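Local coordinates for transcriptional regulator AefR (Pseudomonas syringae pv. tomato, PDB 3CDL), which probably binds cis-regulatory DNA as a TetR-family transcription factor, pairing a helix-turn-helix DNA-binding region with a helical C-terminal domain, at residues B[39-42]-B[43-47]; B[59-62]-B[63-67]; B[136-139]-B[140-144]; B[158-161]-B[162-166]. One frame throughout, in Å; residues are numbered along the deposited sequence.

Contact 1 of 4, residues B[39-42]-B[43-47]; sequences AEVS and KRTVY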
loop_
_atom_site.group_PDB
_atom_site.type_symbol
_atom_site.label_atom_id
_atom_site.label_comp_id
_atom_site.label_asym_id
_atom_site.label_seq_id
_atom_site.Cartn_x
_atom_site.Cartn_y
_atom_site.Cartn_z
ATOM N N ALA B 39 17.430 -17.736 -16.742
ATOM C CA ALA B 39 16.676 -18.960 -16.536
ATOM C C ALA B 39 17.601 -20.116 -16.892
ATOM O O ALA B 39 17.324 -21.265 -16.547
ATOM C CB ALA B 39 15.425 -18.980 -17.395
ATOM N N GLU B 40 18.715 -19.768 -17.549
ATOM C CA GLU B 40 19.662 -20.700 -18.196
ATOM C C GLU B 40 18.950 -21.592 -19.223
ATOM O O GLU B 40 19.132 -22.812 -19.273
ATOM C CB GLU B 40 20.505 -21.475 -17.166
ATOM C CG GLU B 40 21.405 -20.550 -16.321
ATOM C CD GLU B 40 22.441 -21.373 -15.471
ATOM O OE1 GLU B 40 22.377 -21.246 -14.170
ATOM O OE2 GLU B 40 23.318 -22.135 -16.087
ATOM N N VAL B 41 18.153 -20.928 -20.061
ATOM C CA VAL B 41 17.249 -21.576 -21.012
ATOM C C VAL B 41 17.416 -20.944 -22.419
ATOM O O VAL B 41 18.082 -19.892 -22.567
ATOM C CB VAL B 41 15.784 -21.482 -20.474
ATOM C CG1 VAL B 41 15.143 -20.165 -20.871
ATOM C CG2 VAL B 41 14.953 -22.657 -20.924
ATOM N N SER B 42 16.847 -21.593 -23.447
ATOM C CA SER B 42 16.979 -21.069 -24.819
ATOM C C SER B 42 15.875 -20.032 -25.071
ATOM O O SER B 42 14.711 -20.264 -24.671
ATOM C CB SER B 42 16.922 -22.212 -25.873
ATOM O OG SER B 42 15.579 -22.811 -25.987
ATOM N N LYS B 43 16.238 -18.898 -25.723
ATOM C CA LYS B 43 15.246 -17.873 -26.087
ATOM C C LYS B 43 13.958 -18.570 -26.496
ATOM O O LYS B 43 12.855 -18.138 -26.143
ATOM C CB LYS B 43 15.729 -16.988 -27.241
ATOM C CG LYS B 43 16.725 -15.902 -26.868
ATOM C CD LYS B 43 17.557 -15.514 -28.086
ATOM C CE LYS B 43 18.799 -14.718 -27.701
ATOM N NZ LYS B 43 19.878 -14.829 -28.728
ATOM N N ARG B 44 14.139 -19.678 -27.209
ATOM C CA ARG B 44 13.071 -20.499 -27.753
ATOM C C ARG B 44 12.123 -21.050 -26.673
ATOM O O ARG B 44 10.918 -20.794 -26.726
ATOM C CB ARG B 44 13.692 -21.620 -28.609
ATOM C CG ARG B 44 12.680 -22.436 -29.475
ATOM C CD ARG B 44 13.502 -23.734 -29.857
ATOM N NE ARG B 44 12.665 -24.734 -30.533
ATOM C CZ ARG B 44 12.465 -24.717 -31.916
ATOM N NH1 ARG B 44 12.965 -23.709 -32.754
ATOM N NH2 ARG B 44 11.711 -25.706 -32.419
ATOM N N THR B 45 12.648 -21.780 -25.690
ATOM C CA THR B 45 11.760 -22.390 -24.690
ATOM C C THR B 45 11.045 -21.324 -23.834
ATOM O O THR B 45 9.973 -21.565 -23.281
ATOM C CB THR B 45 12.465 -23.477 -23.821
ATOM O OG1 THR B 45 13.535 -22.887 -23.075
ATOM C CG2 THR B 45 13.011 -24.620 -24.689
ATOM N N VAL B 46 11.639 -20.136 -23.761
ATOM C CA VAL B 46 11.019 -18.982 -23.116
ATOM C C VAL B 46 9.773 -18.513 -23.872
ATOM O O VAL B 46 8.740 -18.268 -23.251
ATOM C CB VAL B 46 12.028 -17.802 -22.943
ATOM C CG1 VAL B 46 11.308 -16.489 -22.651
ATOM C CG2 VAL B 46 13.012 -18.106 -21.831
ATOM N N TYR B 47 9.863 -18.393 -25.199
ATOM C CA TYR B 47 8.721 -17.915 -25.988
ATOM C C TYR B 47 7.575 -18.923 -26.044
ATOM O O TYR B 47 6.405 -18.539 -26.164
ATOM C CB TYR B 47 9.141 -17.465 -27.397
ATOM C CG TYR B 47 9.845 -16.118 -27.426
ATOM C CD1 TYR B 47 9.161 -14.944 -27.128
ATOM C CD2 TYR B 47 11.200 -16.019 -27.757
ATOM C CE1 TYR B 47 9.809 -13.701 -27.147
ATOM C CE2 TYR B 47 11.857 -14.780 -27.780
ATOM C CZ TYR B 47 11.148 -13.631 -27.472
ATOM O OH TYR B 47 11.777 -12.417 -27.495
#
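S42 and T45 meet in a helix N-cap, a local contact at the turn of the helix-turn-helix predicted for residues 31-50 of this TetR-family protein. Helix 32-39 ends here, E40 leaves helical geometry with a positive phi of 56°, and two residues later S42 takes the N-cap position, just ahead of helix 43-49. The first backbone N-H groups of a helix have no preceding turn to bond to, and a serine just ahead of the helix can supply an acceptor. The hydroxyl of S42 does this: T45 N donates to S42 OG at 3.1 Å, with an angle of 159° at the hydrogen. The torsion that allows it puts OG between the backbone N and the carbonyl carbon (chi1 70°), folded back over the start of the helix. OG also lies alongside the apolar part of its neighbours, 3.4 Å from R44 CB and 3.4 Å from T45 CG2, while the guanidinium of R44 leads off away from the turn on an extended chain. V41 directs its side chain at the new helix, on the side where T45 and V46 lie. V46 is buried and packs on M32 and A36 of helix 32-39, which ties the second helix of the motif to the first; K43 reaches D33 of the same helix. The regular helical bonding begins with the serine's own carbonyl: V46 N donates to S42 O at 3.2 Å.

Contact 2 of 4, residues B[59-62]-B[63-67]; sequences EMLQ and RLWNC
E59 OE1 is gripped by two nitrogens of R63, one turn further along the helix. R63 NE donates to E59 OE1 at 3.1 Å with an angle of 156° at the hydrogen, and R63 NH2 adds a weak bond to E59 OE1 at 3.3 Å. The oxygen lies only slightly out of the guanidinium plane, at its edge, but the arginine meets it from above the carboxylate, and the two flat groups are turned 52° against each other. E59 gets there by bending at chi2, whereas R63 runs extended from CG to NE. The other end of the guanidinium has a second partner: R63 NH1 forms a salt bridge with E12, so the arginine joins the end of helix 53-64 to helix 9-24, within the all-helical fold of a TetR-type regulator. A long, weak ion pair also links E59 to R11. In the backbone, R63 N donates to E59 O at 3.1 Å in the usual i to i+4 manner. L64 N donates to L61 O at 2.7 Å, an i to i+3 bond, and a type I beta turn follows from L64 to C67. W65 turns its indole back toward L61 and Q62: L61 O sits over the centre of one ring face, 3.8 Å above the plane. L61 CG approaches the ring at W65 CZ2, 4.0 Å away, and W65 NE1 is buried against L61 with no hydrogen-bond partner in the model. Q62 runs alongside the indole, its amide plane 81° from the ring, with Q62 NE2 3.4 Å from W65 CH2. Beyond these residues W65 meets W123 edge-to-face.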
loop_
_atom_site.group_PDB
_atom_site.type_symbol
_atom_site.label_atom_id
_atom_site.label_comp_id
_atom_site.label_asym_id
_atom_site.label_seq_id
_atom_site.Cartn_x
_atom_site.Cartn_y
_atom_site.Cartn_z
ATOM N N GLU B 59 0.614 -13.461 -16.151
ATOM C CA GLU B 59 0.731 -14.638 -15.310
ATOM C C GLU B 59 1.129 -14.263 -13.894
ATOM O O GLU B 59 0.564 -14.765 -12.932
ATOM C CB GLU B 59 1.764 -15.603 -15.887
ATOM C CG GLU B 59 1.313 -17.068 -15.926
ATOM C CD GLU B 59 1.185 -17.704 -14.568
ATOM O OE1 GLU B 59 2.066 -18.504 -14.188
ATOM O OE2 GLU B 59 0.193 -17.414 -13.875
HETATM N N MSE B 60 2.111 -13.375 -13.781
HETATM C CA MSE B 60 2.528 -12.820 -12.500
HETATM C C MSE B 60 1.395 -12.134 -11.738
HETATM O O MSE B 60 1.289 -12.271 -10.521
HETATM C CB MSE B 60 3.645 -11.818 -12.728
HETATM C CG MSE B 60 5.014 -12.410 -12.637
HETATM SE SE MSE B 60 6.369 -11.205 -13.318
HETATM C CE MSE B 60 5.803 -9.485 -12.625
ATOM N N LEU B 61 0.567 -11.381 -12.458
ATOM C CA LEU B 61 -0.595 -10.729 -11.873
ATOM C C LEU B 61 -1.551 -11.773 -11.284
ATOM O O LEU B 61 -1.816 -11.757 -10.076
ATOM C CB LEU B 61 -1.290 -9.865 -12.926
ATOM C CG LEU B 61 -2.032 -8.600 -12.511
ATOM C CD1 LEU B 61 -1.111 -7.623 -11.773
ATOM C CD2 LEU B 61 -2.669 -7.932 -13.732
ATOM N N GLN B 62 -2.037 -12.689 -12.129
ATOM C CA GLN B 62 -2.911 -13.790 -11.699
ATOM C C GLN B 62 -2.433 -14.389 -10.384
ATOM O O GLN B 62 -3.223 -14.606 -9.476
ATOM C CB GLN B 62 -2.996 -14.906 -12.757
ATOM C CG GLN B 62 -3.343 -14.482 -14.203
ATOM C CD GLN B 62 -4.767 -13.949 -14.386
ATOM O OE1 GLN B 62 -5.639 -14.642 -14.925
ATOM N NE2 GLN B 62 -5.002 -12.709 -13.950
ATOM N N ARG B 63 -1.124 -14.627 -10.301
ATOM C CA ARG B 63 -0.468 -15.237 -9.143
ATOM C C ARG B 63 -0.505 -14.384 -7.895
ATOM O O ARG B 63 -0.412 -14.902 -6.781
ATOM C CB ARG B 63 0.997 -15.498 -9.458
ATOM C CG ARG B 63 1.269 -16.730 -10.235
ATOM C CD ARG B 63 2.759 -16.969 -10.267
ATOM N NE ARG B 63 3.131 -17.949 -11.283
ATOM C CZ ARG B 63 4.196 -18.737 -11.206
ATOM N NH1 ARG B 63 4.993 -18.673 -10.149
ATOM N NH2 ARG B 63 4.453 -19.595 -12.179
ATOM N N LEU B 64 -0.617 -13.076 -8.086
ATOM C CA LEU B 64 -0.459 -12.137 -6.993
ATOM C C LEU B 64 -1.677 -12.095 -6.093
ATOM O O LEU B 64 -1.716 -12.785 -5.081
ATOM C CB LEU B 64 -0.112 -10.741 -7.509
ATOM C CG LEU B 64 0.330 -9.807 -6.389
ATOM C CD1 LEU B 64 1.450 -10.447 -5.590
ATOM C CD2 LEU B 64 0.757 -8.481 -6.938
ATOM N N TRP B 65 -2.673 -11.297 -6.460
ATOM C CA TRP B 65 -3.873 -11.177 -5.644
ATOM C C TRP B 65 -4.719 -12.462 -5.657
ATOM O O TRP B 65 -5.798 -12.511 -5.057
ATOM C CB TRP B 65 -4.686 -9.920 -6.010
ATOM C CG TRP B 65 -4.688 -9.563 -7.482
ATOM C CD1 TRP B 65 -4.192 -8.424 -8.046
ATOM C CD2 TRP B 65 -5.217 -10.348 -8.560
ATOM N NE1 TRP B 65 -4.376 -8.447 -9.407
ATOM C CE2 TRP B 65 -5.003 -9.616 -9.752
ATOM C CE3 TRP B 65 -5.852 -11.601 -8.637
ATOM C CZ2 TRP B 65 -5.395 -10.095 -11.009
ATOM C CZ3 TRP B 65 -6.244 -12.078 -9.886
ATOM C CH2 TRP B 65 -6.010 -11.325 -11.055
ATOM N N ASN B 66 -4.224 -13.502 -6.330
ATOM C CA ASN B 66 -4.739 -14.848 -6.107
ATOM C C ASN B 66 -4.404 -15.358 -4.700
ATOM O O ASN B 66 -5.122 -16.203 -4.150
ATOM C CB ASN B 66 -4.242 -15.819 -7.175
ATOM C CG ASN B 66 -5.320 -16.173 -8.194
ATOM O OD1 ASN B 66 -5.717 -17.333 -8.313
ATOM N ND2 ASN B 66 -5.803 -15.171 -8.928
ATOM N N CYS B 67 -3.319 -14.833 -4.124
ATOM C CA CYS B 67 -3.006 -15.018 -2.696
ATOM C C CYS B 67 -2.462 -13.748 -2.033
ATOM O O CYS B 67 -2.891 -12.630 -2.339
ATOM C CB CYS B 67 -2.041 -16.186 -2.490
ATOM S SG CYS B 67 -2.882 -17.784 -2.361
#

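Contact 3 of 4, residues B[136-139]-B[140-144]; sequences AWIR and AAQKD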
loop_
_atom_site.group_PDB
_atom_site.type_symbol
_atom_site.label_atom_id
_atom_site.label_comp_id
_atom_site.label_asym_id
_atom_site.label_seq_id
_atom_site.Cartn_x
_atom_site.Cartn_y
_atom_site.Cartn_z
ATOM N N ALA B 136 -16.586 -13.553 0.091
ATOM C CA ALA B 136 -17.542 -14.644 -0.030
ATOM C C ALA B 136 -18.105 -15.029 1.340
ATOM O O ALA B 136 -19.310 -15.249 1.497
ATOM C CB ALA B 136 -16.880 -15.841 -0.707
ATOM N N TRP B 137 -17.216 -15.079 2.326
ATOM C CA TRP B 137 -17.547 -15.436 3.696
ATOM C C TRP B 137 -18.454 -14.397 4.348
ATOM O O TRP B 137 -19.507 -14.750 4.885
ATOM C CB TRP B 137 -16.252 -15.582 4.495
ATOM C CG TRP B 137 -16.410 -16.139 5.880
ATOM C CD1 TRP B 137 -16.471 -17.466 6.243
ATOM C CD2 TRP B 137 -16.495 -15.388 7.093
ATOM N NE1 TRP B 137 -16.598 -17.573 7.607
ATOM C CE2 TRP B 137 -16.606 -16.313 8.152
ATOM C CE3 TRP B 137 -16.485 -14.019 7.388
ATOM C CZ2 TRP B 137 -16.720 -15.912 9.480
ATOM C CZ3 TRP B 137 -16.588 -13.622 8.710
ATOM C CH2 TRP B 137 -16.710 -14.565 9.738
ATOM N N ILE B 138 -18.041 -13.123 4.296
ATOM C CA ILE B 138 -18.820 -12.021 4.873
ATOM C C ILE B 138 -20.270 -12.044 4.382
ATOM O O ILE B 138 -21.193 -11.929 5.184
ATOM C CB ILE B 138 -18.140 -10.619 4.635
ATOM C CG1 ILE B 138 -16.863 -10.486 5.466
ATOM C CG2 ILE B 138 -19.081 -9.470 4.978
ATOM C CD1 ILE B 138 -15.784 -9.597 4.836
ATOM N N ARG B 139 -20.451 -12.197 3.069
ATOM C CA ARG B 139 -21.764 -12.355 2.438
ATOM C C ARG B 139 -22.527 -13.561 3.000
ATOM O O ARG B 139 -23.712 -13.450 3.309
ATOM C CB ARG B 139 -21.608 -12.467 0.913
ATOM C CG ARG B 139 -22.897 -12.742 0.123
ATOM C CD ARG B 139 -22.804 -12.345 -1.369
ATOM N NE ARG B 139 -21.427 -12.289 -1.852
ATOM C CZ ARG B 139 -20.826 -11.185 -2.291
ATOM N NH1 ARG B 139 -19.547 -11.236 -2.677
ATOM N NH2 ARG B 139 -21.496 -10.035 -2.352
ATOM N N ALA B 140 -21.856 -14.706 3.136
ATOM C CA ALA B 140 -22.487 -15.886 3.737
ATOM C C ALA B 140 -22.888 -15.659 5.208
ATOM O O ALA B 140 -24.028 -15.949 5.605
ATOM C CB ALA B 140 -21.587 -17.098 3.601
ATOM N N ALA B 141 -21.951 -15.120 5.997
ATOM C CA ALA B 141 -22.169 -14.786 7.408
ATOM C C ALA B 141 -23.349 -13.827 7.583
ATOM O O ALA B 141 -24.148 -13.963 8.530
ATOM C CB ALA B 141 -20.903 -14.201 8.009
ATOM N N GLN B 142 -23.458 -12.878 6.649
ATOM C CA GLN B 142 -24.575 -11.928 6.619
ATOM C C GLN B 142 -25.932 -12.576 6.338
ATOM O O GLN B 142 -26.910 -12.257 7.016
ATOM C CB GLN B 142 -24.306 -10.798 5.623
ATOM C CG GLN B 142 -23.570 -9.612 6.204
ATOM C CD GLN B 142 -23.080 -8.642 5.142
ATOM O OE1 GLN B 142 -22.164 -7.858 5.389
ATOM N NE2 GLN B 142 -23.675 -8.690 3.952
ATOM N N LYS B 143 -25.997 -13.476 5.350
ATOM C CA LYS B 143 -27.244 -14.180 5.041
ATOM C C LYS B 143 -27.762 -14.977 6.238
ATOM O O LYS B 143 -28.974 -15.129 6.421
ATOM C CB LYS B 143 -27.092 -15.111 3.827
ATOM C CG LYS B 143 -27.516 -14.513 2.475
ATOM C CD LYS B 143 -29.005 -14.121 2.433
ATOM C CE LYS B 143 -29.924 -15.309 2.202
ATOM N NZ LYS B 143 -29.937 -15.749 0.776
ATOM N N ASP B 144 -26.840 -15.473 7.060
ATOM C CA ASP B 144 -27.218 -16.261 8.229
ATOM C C ASP B 144 -27.551 -15.357 9.424
ATOM O O ASP B 144 -27.885 -15.837 10.516
ATOM C CB ASP B 144 -26.113 -17.257 8.567
ATOM C CG ASP B 144 -26.618 -18.442 9.364
ATOM O OD1 ASP B 144 -27.722 -18.950 9.083
ATOM O OD2 ASP B 144 -25.900 -18.879 10.281
#
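A140 N donates to A136 O at 3.1 Å, and the CB of A140 rests against the carbonyl oxygen of W137. It also touches Y76, so its small methyl faces a loop of the same chain. At A141 the backbone bond is shorter and straighter: A141 N reaches W137 O at 2.7 Å with an angle of 175° at the hydrogen. The methyl of A141 lies over one face of the W137 indole, loosely, with A141 CB 4.4 Å from W137 CZ3. The tryptophan swings its ring to this place with CG anti to the backbone N (chi1 -172°); its NE1 is bonded to Q85, and the ring packs on L82, L86 and L89 of helix 82-97. Next, Q142 N donates to I138 O at 2.9 Å, and the two side chains run side by side in the same direction. I138 O is also covered by the glutamine's aliphatic part, Q142 CB standing 3.3 Å from it. I138 itself is buried, touching A155 on helix 152-167 and L147 in the intervening loop. K143 N donates to R139 O at 3.1 Å, while the lysine chain bends away from the preceding turn. D144 leaves the helix, yet its N still bonds back to A140 O as the last of the series, and its carboxylate holds the hydroxyl of Y76. The whole illustrates i to i+4 helical bonding at the C-terminal end of helix 133-143, in an amphipathic helix that turns W137, I138 and A141 inward in the AefR-like C-terminal domain.

Contact 4 of 4, residues B[158-161]-B[162-166]; sequences QMHA and LLKSF
K164 can be followed outward from CB, which lies 3.3 Å from H160 O, the carbonyl one turn back. CG stays over the same oxygen, and at CD the chain has bent enough (chi2 136°) to come within 3.7 Å of H160 CB while K164 CD is still 3.3 Å from H160 O. Further bends carry the amine off, leaving K164 NZ 6.9 Å from H160 ND1, with K93 of helix 82-97 touched by both side chains. The imidazole is stacked with F134. H160 O meanwhile takes two backbone donors, K164 N at 2.8 Å and L163 N at 3.2 Å. This is helix 152-167 of the AefR-like C-terminal domain, and it lies at the interface of the two-subunit assembly; with helix 181-199 beside it, this is consistent with the helical-bundle dimer interface usual in TetR-family regulators. A161 of this chain packs on S165 of the second subunit and S165 on A161 there, a reciprocal small-residue contact. Q158, whose amide also binds Y199, bonds S190 of the second subunit, and F166 stacks with F154 of that subunit. Within the chain, S165 turns its hydroxyl back into the helix. With OG between the backbone N and the carbonyl carbon (chi1 63°), S165 OG donates to A161 O at 2.9 Å, and S165 N shares that oxygen at 3.2 Å.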
loop_
_atom_site.group_PDB
_atom_site.type_symbol
_atom_site.label_atom_id
_atom_site.label_comp_id
_atom_site.label_asym_id
_atom_site.label_seq_id
_atom_site.Cartn_x
_atom_site.Cartn_y
_atom_site.Cartn_z
ATOM N N GLN B 158 -11.262 -3.605 4.705
ATOM C CA GLN B 158 -10.864 -3.294 6.070
ATOM C C GLN B 158 -10.199 -4.512 6.687
ATOM O O GLN B 158 -9.088 -4.422 7.246
ATOM C CB GLN B 158 -12.102 -2.903 6.879
ATOM C CG GLN B 158 -12.835 -1.670 6.344
ATOM C CD GLN B 158 -14.066 -1.350 7.150
ATOM O OE1 GLN B 158 -14.144 -0.292 7.745
ATOM N NE2 GLN B 158 -15.030 -2.270 7.198
HETATM N N MSE B 159 -10.852 -5.666 6.532
HETATM C CA MSE B 159 -10.322 -6.938 7.012
HETATM C C MSE B 159 -8.877 -7.107 6.533
HETATM O O MSE B 159 -7.977 -7.342 7.314
HETATM C CB MSE B 159 -11.195 -8.092 6.492
HETATM C CG MSE B 159 -11.539 -9.156 7.526
HETATM SE SE MSE B 159 -12.309 -10.799 6.773
HETATM C CE MSE B 159 -13.876 -10.954 7.886
ATOM N N HIS B 160 -8.696 -6.991 5.214
ATOM C CA HIS B 160 -7.409 -7.145 4.549
ATOM C C HIS B 160 -6.384 -6.099 4.939
ATOM O O HIS B 160 -5.208 -6.438 5.144
ATOM C CB HIS B 160 -7.590 -7.172 3.036
ATOM C CG HIS B 160 -7.886 -8.537 2.509
ATOM N ND1 HIS B 160 -9.112 -8.883 1.970
ATOM C CD2 HIS B 160 -7.121 -9.656 2.452
ATOM C CE1 HIS B 160 -9.083 -10.150 1.585
ATOM N NE2 HIS B 160 -7.892 -10.648 1.878
ATOM N N ALA B 161 -6.846 -4.846 5.038
ATOM C CA ALA B 161 -6.066 -3.699 5.511
ATOM C C ALA B 161 -5.482 -3.894 6.899
ATOM O O ALA B 161 -4.379 -3.460 7.188
ATOM C CB ALA B 161 -6.953 -2.428 5.516
ATOM N N LEU B 162 -6.237 -4.522 7.777
ATOM C CA LEU B 162 -5.764 -4.730 9.144
ATOM C C LEU B 162 -4.550 -5.663 9.208
ATOM O O LEU B 162 -3.803 -5.581 10.151
ATOM C CB LEU B 162 -6.910 -5.218 10.042
ATOM C CG LEU B 162 -7.699 -4.205 10.921
ATOM C CD1 LEU B 162 -7.164 -2.758 10.892
ATOM C CD2 LEU B 162 -9.241 -4.263 10.731
ATOM N N LEU B 163 -4.357 -6.501 8.177
ATOM C CA LEU B 163 -3.218 -7.440 8.043
ATOM C C LEU B 163 -2.115 -6.897 7.143
ATOM O O LEU B 163 -0.944 -6.915 7.487
ATOM C CB LEU B 163 -3.703 -8.776 7.463
ATOM C CG LEU B 163 -4.124 -9.947 8.383
ATOM C CD1 LEU B 163 -5.085 -9.548 9.460
ATOM C CD2 LEU B 163 -4.676 -11.154 7.583
ATOM N N LYS B 164 -2.515 -6.401 5.980
ATOM C CA LYS B 164 -1.601 -5.923 4.964
ATOM C C LYS B 164 -0.795 -4.744 5.473
ATOM O O LYS B 164 0.311 -4.557 5.063
ATOM C CB LYS B 164 -2.383 -5.536 3.715
ATOM C CG LYS B 164 -2.585 -6.652 2.664
ATOM C CD LYS B 164 -4.029 -6.697 2.103
ATOM C CE LYS B 164 -4.064 -6.565 0.587
ATOM N NZ LYS B 164 -3.602 -5.190 0.240
ATOM N N SER B 165 -1.350 -3.967 6.395
ATOM C CA SER B 165 -0.710 -2.720 6.843
ATOM C C SER B 165 0.534 -3.008 7.682
ATOM O O SER B 165 1.391 -2.137 7.855
ATOM C CB SER B 165 -1.699 -1.837 7.609
ATOM O OG SER B 165 -2.160 -2.474 8.796
ATOM N N PHE B 166 0.626 -4.246 8.157
ATOM C CA PHE B 166 1.779 -4.752 8.918
ATOM C C PHE B 166 2.584 -5.785 8.134
ATOM O O PHE B 166 3.810 -5.841 8.233
ATOM C CB PHE B 166 1.327 -5.419 10.240
ATOM C CG PHE B 166 0.648 -4.475 11.191
ATOM C CD1 PHE B 166 1.392 -3.511 11.891
ATOM C CD2 PHE B 166 -0.743 -4.525 11.371
ATOM C CE1 PHE B 166 0.768 -2.632 12.767
ATOM C CE2 PHE B 166 -1.377 -3.650 12.236
ATOM C CZ PHE B 166 -0.628 -2.705 12.933
#

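In the fold
The four contacts follow one another along the chain without overlapping. Contact 1, in the predicted helix-turn-helix, is separated from contact 3 by about 46 Å between centres, and the two lie on opposite sides of the chain's centre. Contact 2 stands between the predicted DNA-binding end and the C-terminal domain: its centre is about 22 Å from that of contact 1 and about 18 Å from that of contact 4, with nearest atoms about 7 Å apart in the latter case. Contacts 3 and 4 alone touch, where, in one of the two conformers of selenomethionine M159, M159 CE lies 3.8 Å from I138 CD1. Contact 4 alone reaches the second subunit.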